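Local coordinates for protein teicoplanin pseudoaglycone deacetylases Orf2 (Actinoplanes teichomyceticus, PDB 3DFF) that probably removes acetyl groups, as a zinc-dependent deacetylase, from teicoplanin pseudoaglycone, a precursor of the lipoglycopeptide antibiotic teicoplanin, at residues Gly35-Val40 / Asp145-Thr150; Pro54-Met59 / Asp97-Lys102. All blocks are in the same frame, centred on the assembly; numbering follows the deposited sequence.

The two contacts lie on opposite sides of the chain's centre, with their own centres about 32 Å apart and their nearest atoms about 15 Å apart. Along the chain the order is 35-40, 54-59, 97-102, 145-150, so both segments of interaction 2 come between those of interaction 1. Strand 37-42 and helix 54-62 are consecutive elements. Interaction 1 packs the end of helix 126-147 on the mixed sheet, in the regular layered part of the fold. Interaction 2 joins excursions beyond strands 37-42 and 89-92, and its loop carries Asp97, which binds zinc in a structure of this protein but not here. Interaction 1 is plain packing; interaction 2 lies in loops near the metal site.

Interaction 1: Gly35-Val40 / Asp145-Thr150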
loop_
_atom_site.group_PDB
_atom_site.type_symbol
_atom_site.label_atom_id
_atom_site.label_comp_id
_atom_site.label_asym_id
_atom_site.label_seq_id
_atom_site.Cartn_x
_atom_site.Cartn_y
_atom_site.Cartn_z
ATOM N N GLY A 35 -5.488 0.195 22.289
ATOM C CA GLY A 35 -4.851 1.382 22.854
ATOM C C GLY A 35 -3.522 1.810 22.260
ATOM O O GLY A 35 -2.857 2.688 22.819
ATOM N N ALA A 36 -3.119 1.203 21.138
ATOM C CA ALA A 36 -1.883 1.604 20.455
ATOM C C ALA A 36 -2.052 2.969 19.797
ATOM O O ALA A 36 -3.153 3.351 19.446
ATOM C CB ALA A 36 -1.467 0.559 19.422
ATOM N N ASN A 37 -0.957 3.709 19.656
ATOM C CA ASN A 37 -0.961 4.945 18.881
ATOM C C ASN A 37 -0.659 4.540 17.435
ATOM O O ASN A 37 0.420 4.018 17.159
ATOM C CB ASN A 37 0.094 5.905 19.420
ATOM C CG ASN A 37 0.041 7.281 18.766
ATOM O OD1 ASN A 37 -0.878 7.603 17.998
ATOM N ND2 ASN A 37 1.031 8.111 19.078
ATOM N N VAL A 38 -1.626 4.752 16.543
ATOM C CA VAL A 38 -1.542 4.233 15.169
ATOM C C VAL A 38 -1.501 5.376 14.163
ATOM O O VAL A 38 -2.350 6.280 14.197
ATOM C CB VAL A 38 -2.727 3.283 14.838
ATOM C CG1 VAL A 38 -2.587 2.704 13.422
ATOM C CG2 VAL A 38 -2.829 2.146 15.884
ATOM N N LEU A 39 -0.501 5.327 13.289
ATOM C CA LEU A 39 -0.351 6.303 12.205
ATOM C C LEU A 39 -0.145 5.581 10.892
ATOM O O LEU A 39 0.749 4.747 10.782
ATOM C CB LEU A 39 0.839 7.224 12.466
ATOM C CG LEU A 39 1.127 8.338 11.432
ATOM C CD1 LEU A 39 -0.037 9.299 11.295
ATOM C CD2 LEU A 39 2.410 9.061 11.819
ATOM N N VAL A 40 -0.956 5.939 9.898
ATOM C CA VAL A 40 -0.854 5.339 8.564
ATOM C C VAL A 40 -0.332 6.409 7.618
ATOM O O VAL A 40 -1.049 7.363 7.300
ATOM C CB VAL A 40 -2.201 4.801 8.105
ATOM C CG1 VAL A 40 -2.108 4.207 6.687
ATOM C CG2 VAL A 40 -2.711 3.726 9.114
ATOM N N ASP A 145 11.918 9.171 13.260
ATOM C CA ASP A 145 12.458 10.054 14.312
ATOM C C ASP A 145 11.348 10.836 15.022
ATOM O O ASP A 145 11.363 11.010 16.252
ATOM C CB ASP A 145 13.506 11.007 13.731
ATOM C CG ASP A 145 14.816 10.316 13.406
ATOM O OD1 ASP A 145 15.093 9.245 13.986
ATOM O OD2 ASP A 145 15.587 10.851 12.573
ATOM N N GLU A 146 10.386 11.302 14.240
ATOM C CA GLU A 146 9.304 12.137 14.723
ATOM C C GLU A 146 8.256 11.336 15.499
ATOM O O GLU A 146 7.794 11.762 16.560
ATOM C CB GLU A 146 8.664 12.849 13.531
ATOM C CG GLU A 146 7.618 13.888 13.868
ATOM C CD GLU A 146 7.067 14.546 12.614
ATOM O OE1 GLU A 146 7.823 14.659 11.624
ATOM O OE2 GLU A 146 5.882 14.936 12.616
ATOM N N PHE A 147 7.889 10.165 14.977
ATOM C CA PHE A 147 6.812 9.370 15.560
ATOM C C PHE A 147 7.298 8.304 16.548
ATOM O O PHE A 147 6.548 7.897 17.439
ATOM C CB PHE A 147 5.981 8.738 14.438
ATOM C CG PHE A 147 4.849 7.879 14.914
ATOM C CD1 PHE A 147 3.733 8.442 15.530
ATOM C CD2 PHE A 147 4.872 6.502 14.693
ATOM C CE1 PHE A 147 2.674 7.642 15.949
ATOM C CE2 PHE A 147 3.821 5.689 15.117
ATOM C CZ PHE A 147 2.724 6.255 15.745
ATOM N N ASP A 148 8.543 7.868 16.378
ATOM C CA ASP A 148 9.194 6.874 17.244
ATOM C C ASP A 148 8.402 5.581 17.347
ATOM O O ASP A 148 8.000 5.189 18.430
ATOM C CB ASP A 148 9.475 7.456 18.642
ATOM C CG ASP A 148 10.441 6.590 19.461
ATOM O OD1 ASP A 148 11.219 5.803 18.877
ATOM O OD2 ASP A 148 10.423 6.712 20.706
ATOM N N PRO A 149 8.193 4.886 16.215
ATOM C CA PRO A 149 7.333 3.709 16.288
ATOM C C PRO A 149 8.023 2.550 17.023
ATOM O O PRO A 149 9.242 2.472 17.032
ATOM C CB PRO A 149 7.169 3.328 14.817
ATOM C CG PRO A 149 8.480 3.740 14.211
ATOM C CD PRO A 149 8.749 5.074 14.861
ATOM N N THR A 150 7.235 1.674 17.637
ATOM C CA THR A 150 7.764 0.425 18.166
ATOM C C THR A 150 7.665 -0.694 17.142
ATOM O O THR A 150 8.375 -1.699 17.247
ATOM C CB THR A 150 7.039 -0.012 19.451
ATOM O OG1 THR A 150 5.629 0.025 19.238
ATOM C CG2 THR A 150 7.407 0.906 20.611
#
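The ring of Phe147 has Leu39 over one face and the backbone of Asn37 at its edge. Leu39 CB sits above the plane, offset toward the rim, 4.1 Å from the ring centroid and 20° off the normal, a CH-pi contact. On that same face Leu39 CD2 lies 4.0 Å from Phe147 CD1, so the leucine touches the ring through both its root and a methyl. In the ring plane, Asn37 O approaches Phe147 CZ to 3.5 Å; an aromatic C-H edge, slightly positive, is a suitable neighbour for a carbonyl oxygen. The Asn37 amide meets the same rim from the other side of the plane, with ND2 3.6 Å from Phe147 CE1 and the two flat groups 66° apart. Phe147 extends CG anti to its backbone N (chi1 179°), which sends the ring from the helix end across to the strand. A long, flat apolar residue suits this span, also resting on Arg9 and Leu11 of the neighbouring strand, while polar Asn37 suits the exposed margin. Just beyond, Asp148 leaves the helix with positive phi and the chain turns toward strand 151-155. Helix 126-147 covers one side of the parallel sheet here and helix 19-33, which receives Val38 and Val40, the other: the three-layer alpha/beta sandwich of a Rossmann-like fold with strand order 3-2-1-4-5.

Interaction 2: Pro54-Met59 / Asp97-Lys102; sequences PAAQRM and DSIYRK
Ala56 and Met59 pack against Ile99 and Tyr100 in a small apolar contact, without hydrogen bonds between the segments, that fastens the first turns of helix 54-62 to the loop following strand 89-92. The nearest CA atoms across the contact are those of Ala56 and Ile99, 5.4 Å apart, a spacing that suits a residue as small as alanine on the helix. Ala56 CB lies 3.6 Å from Ile99 O, and on another side it meets the tyrosine ring obliquely, standing 4.0 Å from Tyr100 CE1. Ile99 answers with its longer branch: chi1 of 58° places CG1 between the backbone N and the carbonyl carbon, and CD1 then reaches the helix, 4.0 Å from CB of Met59, a selenomethionine here, as well as touching Ala56. Ile99 CG1 also packs over the face of the Tyr100 ring, 3.8 Å above its plane and over its centre. With ring and helix both as neighbours, a branched aliphatic side chain suits this place. The ring is further fixed at its polar end, where Tyr100 OH is hydrogen-bonded to His60 NE2 on the same helix.

The loop keeps its shape through Asp97. Asp97 OD1 uses its anti lone pair to accept from Ile99 N at 2.9 Å with an N-H...O angle of 170°, forming an Asx turn, while Asp97 O receives Tyr100 N. Asp97 binds a zinc ion in a structure of this protein, though not in this chain, where the modelled zinc is held by His16, Asp19 and His164; the turn thus ties Ile99 to the metal-site region. Helix 71-85 borders Tyr100 through Ala71 and Val72, and Thr110 of strand 110-111 lies against Ser98 and Ile99, setting the loop between helix 54-62, helix 71-85 and that short strand.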
loop_
_atom_site.group_PDB
_atom_site.type_symbol
_atom_site.label_atom_id
_atom_site.label_comp_id
_atom_site.label_asym_id
_atom_site.label_seq_id
_atom_site.Cartn_x
_atom_site.Cartn_y
_atom_site.Cartn_z
ATOM N N PRO A 54 -2.137 10.897 -21.046
ATOM C CA PRO A 54 -3.314 10.125 -21.454
ATOM C C PRO A 54 -3.620 8.973 -20.500
ATOM O O PRO A 54 -4.794 8.739 -20.197
ATOM C CB PRO A 54 -2.914 9.597 -22.842
ATOM C CG PRO A 54 -2.003 10.651 -23.365
ATOM C CD PRO A 54 -1.195 11.087 -22.167
ATOM N N ALA A 55 -2.590 8.262 -20.034
ATOM C CA ALA A 55 -2.760 7.122 -19.115
ATOM C C ALA A 55 -3.421 7.546 -17.797
ATOM O O ALA A 55 -4.340 6.872 -17.314
ATOM C CB ALA A 55 -1.408 6.443 -18.845
ATOM N N ALA A 56 -2.972 8.663 -17.237
ATOM C CA ALA A 56 -3.503 9.164 -15.968
ATOM C C ALA A 56 -4.951 9.620 -16.161
ATOM O O ALA A 56 -5.823 9.305 -15.339
ATOM C CB ALA A 56 -2.643 10.293 -15.446
ATOM N N GLN A 57 -5.211 10.299 -17.274
ATOM C CA GLN A 57 -6.564 10.719 -17.607
ATOM C C GLN A 57 -7.481 9.519 -17.696
ATOM O O GLN A 57 -8.595 9.576 -17.194
ATOM C CB GLN A 57 -6.588 11.514 -18.913
ATOM C CG GLN A 57 -5.893 12.838 -18.775
ATOM C CD GLN A 57 -5.886 13.616 -20.052
ATOM O OE1 GLN A 57 -6.935 13.837 -20.661
ATOM N NE2 GLN A 57 -4.707 14.067 -20.467
ATOM N N ARG A 58 -7.011 8.430 -18.308
ATOM C CA ARG A 58 -7.786 7.187 -18.383
ATOM C C ARG A 58 -8.074 6.615 -16.994
ATOM O O ARG A 58 -9.178 6.123 -16.727
ATOM C CB ARG A 58 -7.061 6.149 -19.252
ATOM C CG ARG A 58 -7.885 4.908 -19.554
ATOM C CD ARG A 58 -7.066 3.833 -20.236
ATOM N NE ARG A 58 -7.722 2.524 -20.172
ATOM C CZ ARG A 58 -7.464 1.595 -19.253
ATOM N NH1 ARG A 58 -6.563 1.819 -18.304
ATOM N NH2 ARG A 58 -8.107 0.434 -19.282
HETATM N N MSE A 59 -7.087 6.677 -16.107
HETATM C CA MSE A 59 -7.267 6.183 -14.744
HETATM C C MSE A 59 -8.302 7.013 -14.010
HETATM O O MSE A 59 -9.153 6.471 -13.285
HETATM C CB MSE A 59 -5.952 6.198 -13.963
HETATM C CG MSE A 59 -4.969 5.109 -14.362
HETATM SE SE MSE A 59 -5.722 3.299 -14.434
HETATM C CE MSE A 59 -7.059 3.398 -12.991
ATOM N N ASP A 97 2.419 9.317 -7.471
ATOM C CA ASP A 97 2.024 8.019 -8.004
ATOM C C ASP A 97 2.683 7.785 -9.372
ATOM O O ASP A 97 2.869 8.724 -10.130
ATOM C CB ASP A 97 0.514 7.948 -8.172
ATOM C CG ASP A 97 0.059 6.548 -8.545
ATOM O OD1 ASP A 97 0.302 6.089 -9.689
ATOM O OD2 ASP A 97 -0.487 5.880 -7.678
ATOM N N SER A 98 2.986 6.531 -9.682
ATOM C CA SER A 98 3.591 6.161 -10.977
ATOM C C SER A 98 2.893 6.793 -12.178
ATOM O O SER A 98 3.572 7.104 -13.153
ATOM C CB SER A 98 3.638 4.644 -11.142
ATOM O OG SER A 98 2.330 4.101 -11.071
ATOM N N ILE A 99 1.571 7.006 -12.125
ATOM C CA ILE A 99 0.884 7.595 -13.294
ATOM C C ILE A 99 1.174 9.075 -13.507
ATOM O O ILE A 99 0.794 9.652 -14.538
ATOM C CB ILE A 99 -0.644 7.354 -13.296
ATOM C CG1 ILE A 99 -1.297 7.932 -12.019
ATOM C CG2 ILE A 99 -0.936 5.887 -13.470
ATOM C CD1 ILE A 99 -2.861 7.992 -12.110
ATOM N N TYR A 100 1.842 9.702 -12.541
ATOM C CA TYR A 100 2.127 11.122 -12.657
ATOM C C TYR A 100 3.608 11.407 -12.845
ATOM O O TYR A 100 3.965 12.567 -13.076
ATOM C CB TYR A 100 1.633 11.900 -11.423
ATOM C CG TYR A 100 0.168 11.690 -11.098
ATOM C CD1 TYR A 100 -0.846 11.967 -12.053
ATOM C CD2 TYR A 100 -0.220 11.209 -9.846
ATOM C CE1 TYR A 100 -2.185 11.778 -11.750
ATOM C CE2 TYR A 100 -1.578 11.014 -9.539
ATOM C CZ TYR A 100 -2.544 11.296 -10.494
ATOM O OH TYR A 100 -3.877 11.077 -10.181
ATOM N N ARG A 101 4.453 10.380 -12.707
ATOM C CA ARG A 101 5.900 10.613 -12.732
ATOM C C ARG A 101 6.432 10.696 -14.158
ATOM O O ARG A 101 5.880 10.104 -15.077
ATOM C CB ARG A 101 6.667 9.535 -11.956
ATOM C CG ARG A 101 6.352 9.536 -10.448
ATOM C CD ARG A 101 7.506 8.916 -9.636
ATOM N NE ARG A 101 7.810 7.513 -9.928
ATOM C CZ ARG A 101 7.145 6.485 -9.408
ATOM N NH1 ARG A 101 6.099 6.695 -8.627
ATOM N NH2 ARG A 101 7.497 5.247 -9.692
ATOM N N LYS A 102 7.534 11.435 -14.312
ATOM C CA LYS A 102 8.261 11.526 -15.571
ATOM C C LYS A 102 9.652 10.899 -15.478
ATOM O O LYS A 102 10.218 10.788 -14.380
ATOM C CB LYS A 102 8.415 12.973 -15.982
ATOM C CG LYS A 102 7.129 13.568 -16.522
ATOM C CD LYS A 102 7.357 14.981 -16.990
ATOM C CE LYS A 102 6.102 15.572 -17.592
ATOM N NZ LYS A 102 6.345 16.982 -18.003
#